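PDB 7RAG: lipoprotein from Clostridioides difficile, which binds the CwlD amidase and, as a lipoprotein of the LolA family, allosterically activates this cortex-lytic enzyme during spore formation. Local coordinates for residues 155-158 and 159-163; 15-18 and 19-23; 142-145 and 146-149. All coordinates share one frame; numbering follows the deposited sequence.

Contact 1: 155-158 and 159-163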
loop_
_atom_site.group_PDB
_atom_site.type_symbol
_atom_site.label_atom_id
_atom_site.label_comp_id
_atom_site.label_asym_id
_atom_site.label_seq_id
_atom_site.Cartn_x
_atom_site.Cartn_y
_atom_site.Cartn_z
ATOM N N VAL A 155 -26.913 14.727 1.551
ATOM C CA VAL A 155 -27.141 14.132 0.241
ATOM C C VAL A 155 -28.651 13.953 0.089
ATOM O O VAL A 155 -29.299 13.271 0.894
ATOM C CB VAL A 155 -26.372 12.809 0.087
ATOM C CG1 VAL A 155 -26.545 12.212 -1.314
ATOM C CG2 VAL A 155 -24.894 13.020 0.393
ATOM N N LEU A 156 -29.228 14.612 -0.905
ATOM C CA LEU A 156 -30.665 14.590 -1.133
ATOM C C LEU A 156 -30.974 13.673 -2.307
ATOM O O LEU A 156 -30.225 13.645 -3.291
ATOM C CB LEU A 156 -31.202 15.993 -1.412
ATOM C CG LEU A 156 -30.829 17.117 -0.442
ATOM C CD1 LEU A 156 -31.156 18.436 -1.101
ATOM C CD2 LEU A 156 -31.530 17.011 0.916
ATOM N N ASP A 157 -32.060 12.906 -2.191
ATOM C CA ASP A 157 -32.492 12.103 -3.324
ATOM C C ASP A 157 -33.178 13.003 -4.350
ATOM O O ASP A 157 -33.220 14.229 -4.214
ATOM C CB ASP A 157 -33.378 10.940 -2.866
ATOM C CG ASP A 157 -34.672 11.378 -2.209
ATOM O OD1 ASP A 157 -35.134 12.514 -2.425
ATOM O OD2 ASP A 157 -35.249 10.550 -1.475
ATOM N N LYS A 158 -33.717 12.401 -5.407
ATOM C CA LYS A 158 -34.334 13.221 -6.443
ATOM C C LYS A 158 -35.581 13.946 -5.948
ATOM O O LYS A 158 -35.984 14.935 -6.565
ATOM C CB LYS A 158 -34.674 12.369 -7.667
ATOM C CG LYS A 158 -34.679 13.144 -8.973
ATOM C CD LYS A 158 -35.085 12.247 -10.129
ATOM C CE LYS A 158 -34.408 10.881 -10.020
ATOM N NZ LYS A 158 -32.908 10.950 -10.140
ATOM N N GLU A 159 -36.196 13.486 -4.855
ATOM C CA GLU A 159 -37.353 14.150 -4.267
ATOM C C GLU A 159 -36.974 15.158 -3.186
ATOM O O GLU A 159 -37.863 15.647 -2.480
ATOM C CB GLU A 159 -38.324 13.125 -3.673
ATOM C CG GLU A 159 -38.298 11.774 -4.347
ATOM C CD GLU A 159 -38.843 11.825 -5.747
ATOM O OE1 GLU A 159 -39.961 12.358 -5.934
ATOM O OE2 GLU A 159 -38.149 11.345 -6.666
ATOM N N GLY A 160 -35.682 15.453 -3.018
ATOM C CA GLY A 160 -35.248 16.420 -2.035
ATOM C C GLY A 160 -35.109 15.895 -0.624
ATOM O O GLY A 160 -34.790 16.680 0.282
ATOM N N VAL A 161 -35.336 14.608 -0.406
ATOM C CA VAL A 161 -35.218 14.011 0.924
ATOM C C VAL A 161 -33.741 13.789 1.236
ATOM O O VAL A 161 -33.021 13.194 0.412
ATOM C CB VAL A 161 -35.996 12.694 0.990
ATOM C CG1 VAL A 161 -35.716 11.959 2.294
ATOM C CG2 VAL A 161 -37.484 12.938 0.822
ATOM N N PRO A 162 -33.252 14.245 2.386
ATOM C CA PRO A 162 -31.912 13.843 2.825
ATOM C C PRO A 162 -31.833 12.334 3.020
ATOM O O PRO A 162 -32.580 11.745 3.807
ATOM C CB PRO A 162 -31.731 14.595 4.149
ATOM C CG PRO A 162 -32.697 15.690 4.099
ATOM C CD PRO A 162 -33.865 15.202 3.315
ATOM N N ARG A 163 -30.922 11.705 2.283
ATOM C CA ARG A 163 -30.606 10.307 2.523
ATOM C C ARG A 163 -29.404 10.141 3.427
ATOM O O ARG A 163 -29.337 9.154 4.165
ATOM C CB ARG A 163 -30.349 9.583 1.202
ATOM C CG ARG A 163 -31.536 9.560 0.308
ATOM C CD ARG A 163 -32.719 9.141 1.113
ATOM N NE ARG A 163 -33.824 8.794 0.244
ATOM C CZ ARG A 163 -34.491 7.654 0.297
ATOM N NH1 ARG A 163 -34.166 6.745 1.207
ATOM N NH2 ARG A 163 -35.491 7.454 -0.556
#

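Contact 2: 15-18 and 19-23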
loop_
_atom_site.group_PDB
_atom_site.type_symbol
_atom_site.label_atom_id
_atom_site.label_comp_id
_atom_site.label_asym_id
_atom_site.label_seq_id
_atom_site.Cartn_x
_atom_site.Cartn_y
_atom_site.Cartn_z
ATOM N N PHE A 15 13.532 31.037 -1.533
ATOM C CA PHE A 15 13.633 29.608 -1.818
ATOM C C PHE A 15 12.707 28.792 -0.916
ATOM O O PHE A 15 12.040 27.854 -1.380
ATOM C CB PHE A 15 15.089 29.161 -1.659
ATOM C CG PHE A 15 15.284 27.665 -1.676
ATOM C CD1 PHE A 15 15.301 26.963 -2.875
ATOM C CD2 PHE A 15 15.479 26.958 -0.492
ATOM C CE1 PHE A 15 15.490 25.575 -2.894
ATOM C CE2 PHE A 15 15.667 25.573 -0.503
ATOM C CZ PHE A 15 15.669 24.880 -1.708
ATOM N N GLN A 16 12.666 29.128 0.381
ATOM C CA GLN A 16 11.790 28.416 1.309
ATOM C C GLN A 16 10.330 28.540 0.897
ATOM O O GLN A 16 9.572 27.560 0.930
ATOM C CB GLN A 16 11.955 28.965 2.720
ATOM C CG GLN A 16 13.272 28.696 3.393
ATOM C CD GLN A 16 13.300 29.330 4.778
ATOM O OE1 GLN A 16 12.921 30.497 4.947
ATOM N NE2 GLN A 16 13.711 28.555 5.782
ATOM N N LYS A 17 9.913 29.747 0.522
ATOM C CA LYS A 17 8.540 29.940 0.073
ATOM C C LYS A 17 8.262 29.145 -1.196
ATOM O O LYS A 17 7.203 28.522 -1.330
ATOM C CB LYS A 17 8.284 31.429 -0.140
ATOM C CG LYS A 17 7.036 31.756 -0.918
ATOM C CD LYS A 17 5.819 31.794 -0.034
ATOM C CE LYS A 17 4.703 32.581 -0.704
ATOM N NZ LYS A 17 5.111 33.978 -1.096
ATOM N N GLN A 18 9.212 29.147 -2.137
ATOM C CA GLN A 18 9.002 28.451 -3.400
ATOM C C GLN A 18 8.858 26.951 -3.184
ATOM O O GLN A 18 7.953 26.323 -3.738
ATOM C CB GLN A 18 10.150 28.753 -4.373
ATOM C CG GLN A 18 9.942 28.137 -5.758
ATOM C CD GLN A 18 10.786 28.778 -6.852
ATOM O OE1 GLN A 18 10.843 30.007 -6.982
ATOM N NE2 GLN A 18 11.449 27.939 -7.651
ATOM N N ILE A 19 9.723 26.352 -2.369
ATOM C CA ILE A 19 9.601 24.906 -2.204
ATOM C C ILE A 19 8.459 24.528 -1.263
ATOM O O ILE A 19 7.940 23.409 -1.358
ATOM C CB ILE A 19 10.909 24.257 -1.726
ATOM C CG1 ILE A 19 11.350 24.828 -0.379
ATOM C CG2 ILE A 19 11.989 24.434 -2.767
ATOM C CD1 ILE A 19 12.550 24.123 0.208
ATOM N N SER A 20 8.035 25.435 -0.374
ATOM C CA SER A 20 6.925 25.113 0.514
ATOM C C SER A 20 5.601 25.045 -0.241
ATOM O O SER A 20 4.789 24.146 0.003
ATOM C CB SER A 20 6.847 26.135 1.642
ATOM O OG SER A 20 6.299 25.537 2.802
ATOM N N ASP A 21 5.363 25.984 -1.160
ATOM C CA ASP A 21 4.122 26.008 -1.927
ATOM C C ASP A 21 4.090 24.968 -3.029
ATOM O O ASP A 21 3.040 24.756 -3.636
ATOM C CB ASP A 21 3.899 27.390 -2.530
ATOM C CG ASP A 21 3.893 28.476 -1.481
ATOM O OD1 ASP A 21 3.544 28.166 -0.317
ATOM O OD2 ASP A 21 4.235 29.639 -1.809
HETATM N N MSE A 22 5.206 24.333 -3.305
HETATM C CA MSE A 22 5.291 23.330 -4.336
HETATM C C MSE A 22 4.272 22.237 -4.054
HETATM O O MSE A 22 4.215 21.736 -2.945
HETATM C CB MSE A 22 6.708 22.765 -4.349
HETATM C CG MSE A 22 7.337 22.568 -5.692
HETATM SE SE MSE A 22 9.300 22.547 -5.471
HETATM C CE MSE A 22 9.660 24.447 -5.842
ATOM N N ASN A 23 3.458 21.879 -5.037
ATOM C CA ASN A 23 2.582 20.723 -4.925
ATOM C C ASN A 23 2.983 19.615 -5.879
ATOM O O ASN A 23 2.464 18.497 -5.770
ATOM C CB ASN A 23 1.118 21.119 -5.196
ATOM C CG ASN A 23 0.504 21.958 -4.063
ATOM O OD1 ASN A 23 0.795 21.748 -2.872
ATOM N ND2 ASN A 23 -0.346 22.919 -4.436
#

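Contact 3: 142-145 and 146-149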
loop_
_atom_site.group_PDB
_atom_site.type_symbol
_atom_site.label_atom_id
_atom_site.label_comp_id
_atom_site.label_asym_id
_atom_site.label_seq_id
_atom_site.Cartn_x
_atom_site.Cartn_y
_atom_site.Cartn_z
ATOM N N TYR A 142 -23.425 22.978 4.511
ATOM C CA TYR A 142 -23.628 24.161 5.337
ATOM C C TYR A 142 -22.309 24.497 6.007
ATOM O O TYR A 142 -21.754 23.669 6.738
ATOM C CB TYR A 142 -24.714 23.927 6.387
ATOM C CG TYR A 142 -26.053 23.632 5.766
ATOM C CD1 TYR A 142 -27.010 24.633 5.612
ATOM C CD2 TYR A 142 -26.357 22.353 5.299
ATOM C CE1 TYR A 142 -28.222 24.367 5.028
ATOM C CE2 TYR A 142 -27.572 22.085 4.715
ATOM C CZ TYR A 142 -28.498 23.092 4.582
ATOM O OH TYR A 142 -29.708 22.814 3.988
ATOM N N VAL A 143 -21.812 25.704 5.763
ATOM C CA VAL A 143 -20.569 26.195 6.340
ATOM C C VAL A 143 -20.904 27.312 7.320
ATOM O O VAL A 143 -21.752 28.165 7.038
ATOM C CB VAL A 143 -19.605 26.691 5.242
ATOM C CG1 VAL A 143 -18.263 27.086 5.850
ATOM C CG2 VAL A 143 -19.425 25.628 4.174
ATOM N N ASN A 144 -20.254 27.301 8.474
ATOM C CA ASN A 144 -20.425 28.388 9.423
ATOM C C ASN A 144 -19.816 29.654 8.834
ATOM O O ASN A 144 -18.632 29.682 8.500
ATOM C CB ASN A 144 -19.771 28.024 10.751
ATOM C CG ASN A 144 -19.960 29.080 11.797
ATOM O OD1 ASN A 144 -19.394 30.164 11.721
ATOM N ND2 ASN A 144 -20.745 28.762 12.797
ATOM N N ALA A 145 -20.617 30.707 8.708
ATOM C CA ALA A 145 -20.150 31.880 7.988
ATOM C C ALA A 145 -19.063 32.626 8.730
ATOM O O ALA A 145 -18.386 33.454 8.115
ATOM C CB ALA A 145 -21.309 32.829 7.699
ATOM N N ASP A 146 -18.873 32.354 10.020
ATOM C CA ASP A 146 -17.832 33.005 10.804
ATOM C C ASP A 146 -16.557 32.180 10.886
ATOM O O ASP A 146 -15.465 32.686 10.623
ATOM C CB ASP A 146 -18.354 33.286 12.211
ATOM C CG ASP A 146 -19.452 34.318 12.222
ATOM O OD1 ASP A 146 -19.258 35.377 11.592
ATOM O OD2 ASP A 146 -20.504 34.053 12.851
ATOM N N THR A 147 -16.673 30.912 11.255
ATOM C CA THR A 147 -15.506 30.049 11.309
ATOM C C THR A 147 -15.066 29.553 9.939
ATOM O O THR A 147 -13.912 29.133 9.795
ATOM C CB THR A 147 -15.793 28.849 12.209
ATOM O OG1 THR A 147 -16.841 28.043 11.632
ATOM C CG2 THR A 147 -16.203 29.328 13.589
ATOM N N LYS A 148 -15.953 29.594 8.936
ATOM C CA LYS A 148 -15.766 28.930 7.641
ATOM C C LYS A 148 -15.512 27.437 7.796
ATOM O O LYS A 148 -14.981 26.803 6.885
ATOM C CB LYS A 148 -14.631 29.564 6.819
ATOM C CG LYS A 148 -14.473 31.076 7.013
ATOM C CD LYS A 148 -15.324 31.864 6.048
ATOM C CE LYS A 148 -15.843 33.131 6.680
ATOM N NZ LYS A 148 -14.839 33.835 7.507
ATOM N N ASN A 149 -15.850 26.860 8.968
ATOM C CA ASN A 149 -15.792 25.415 9.088
ATOM C C ASN A 149 -17.121 24.823 8.637
ATOM O O ASN A 149 -18.176 25.436 8.831
ATOM C CB ASN A 149 -15.517 24.994 10.536
ATOM C CG ASN A 149 -14.136 25.439 11.053
ATOM O OD1 ASN A 149 -13.125 25.353 10.351
ATOM N ND2 ASN A 149 -14.098 25.898 12.296
#

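Contact 1: 155-158 and 159-163
The OD2 oxygen of Asp-157 is gripped by two nitrogens of Arg-163, with NE at 2.8 Å as the stronger of the pair. Arg-163 NH2 lies 3.2 Å from Asp-157 OD2 and meets that oxygen's anti lone pair, so the guanidinium meets the carboxylate side-on. OD2 lies close to the guanidinium plane; both nitrogens converge on it, and the carboxylate and guanidinium planes stand 71° apart. Aspartate suits this spot because its second oxygen, OD1, serves the backbone: Val-161 N comes from above the carboxylate plane, 2.9 Å from OD1, and Glu-159 N adds a weak bond. The carboxylate reaches both sets of donors with CG between backbone N and carbonyl carbon (chi1 63°). Buried beside a guanidinium, the acid probably stays ionised.

This is the tip of the hairpin joining strands 150-156 and 162-173, a type I turn from Asp-157 to Gly-160 followed by a G1 beta bulge. Gly-160 N bonds to Asp-157 O, and Asp-157 N to Val-161 O at 2.8 Å. At phi 83°, a left-handed conformation, Gly-160 benefits from having no CB. Beyond the bulge, Leu-156 and Pro-162 form a non-hydrogen-bonded antiparallel pair, the leucine CD2 lying 3.6 Å from the proline CG. Arg-163 N then bonds to Val-155 O, while Arg-163 NH1 donates to Val-34 O of the second subunit.

Contact 2: 15-18 and 19-23
Ile-19 lies one helical turn after Phe-15, and its two branches share the phenyl ring. The CG2 methyl sits over one face, 4.1 Å from the ring centroid and 28° off the ring normal, a CH-pi contact. The other branch ends in CD1, which touches Phe-15 CE2 at 3.5 Å. CG1 lies between the backbone N and the carbonyl carbon (chi1 60°), which brings both branches back toward the preceding turn. A beta-branched aliphatic side chain suits the place, since it offers two methyl groups to one flat ring.

A second apolar touch runs from Gln-18 to the selenomethionine Met-22: the methyl CE is 3.7 Å from Gln-18 CG. The amide of Gln-18 points beyond this, its NE2 donating to Thr-147 O of the second subunit, while Met-22 packs on Tyr-173 of that subunit. On the exposed side, the methylenes of Lys-17 pass Asp-21, whose OD2 is 3.2 Å from Lys-17 CE. The ammonium NZ stays 4.5 Å from OD2, too far for a salt bridge.

What positions these groups is the backbone of helix 8-21. Ile-19 N bonds to Phe-15 O at 2.9 Å, Ser-20 N to Gln-16 O, and Asp-21 N to Lys-17 O. The series fades at the C-terminal end, where Met-22 N makes a weak bond to Gln-18 O at 3.4 Å. Lys-50 comes up there, hydrogen-bonded through NZ to Asn-23 OD1.

Phe-15 and Ile-19 face Val-143 and Leu-109 of the second subunit, placing this helix end at a subunit interface. Between side chains within the turn, Phe-15/Ile-19 and Gln-18/Met-22 meet through dispersion and CH-pi contacts, whereas Lys-17 and Asp-21 can probably contribute only a loose electrostatic attraction.

Contact 3: 142-145 and 146-149
Hydrogen bonds to a side-chain oxygen dominate the contact between Asn-144 and the residues that follow it. OD1 of Asn-144 accepts from Asp-146 N at 2.8 Å and from Thr-147 N at 2.9 Å. The two N-H groups arrive from opposite faces of the amide plane, and the Thr-147 bond is the straighter (168° at the hydrogen). With CG anti to the backbone N (chi1 -178°), the amide swings over the turn where both donors point. Asparagine suits the place because the other end of its amide donates: ND2 bonds to Glu-151 OE2 on the next strand, which helps fix the rotation of the group. A hydroxyl does similar work further on. Thr-147 OG1 accepts from Asn-149 N at 3.1 Å, forming an ST turn. Lys-148 NZ adds a weak side-chain bond to Asp-146 O at 3.4 Å.

Backbone bonds close the loop. Asn-144 N donates to Asn-149 O at 2.8 Å, and Lys-148 N makes a short but weak, bent bond to Asn-144 O. Lys-148 takes a left-handed conformation (phi 56°), which helps turn the chain back toward strand 150-156.

Van der Waals contact comes from Val-143, whose CG1 methyl rests on the backbone, 3.4 Å from Asn-149 O. Elsewhere this valine packs on Leu-123 of strand 122-128, while Asn-149 touches Phe-171 and Tyr-173 of strand 162-173. Gln-18 of the second subunit rests against Lys-148 and Asn-149.

An Asx motif, opened by the asparagine at the strand end and followed by an ST turn, thus makes the loop, residues 145-149, of the beta hairpin joining antiparallel strands 138-144 and 150-156.

In the fold
Contacts 1 and 3 lie at the two ends of strand 150-156, contact 3 in the loop leading into it and contact 1 in the turn leaving it. Their centres are 23 Å apart, and their nearest atoms about 7 Å. Contact 2 stands apart, on the helix preceding strand 24-33 of the other sheet; its centre is 43 Å from that of contact 1 and 29 Å from that of contact 3. Within one chain none of the three touches another. Between the two copies of the protein, however, contact 2 of one packs on contact 3 of the other, Phe-15 meeting Val-143, while contact 1 also reaches the second subunit through Arg-163.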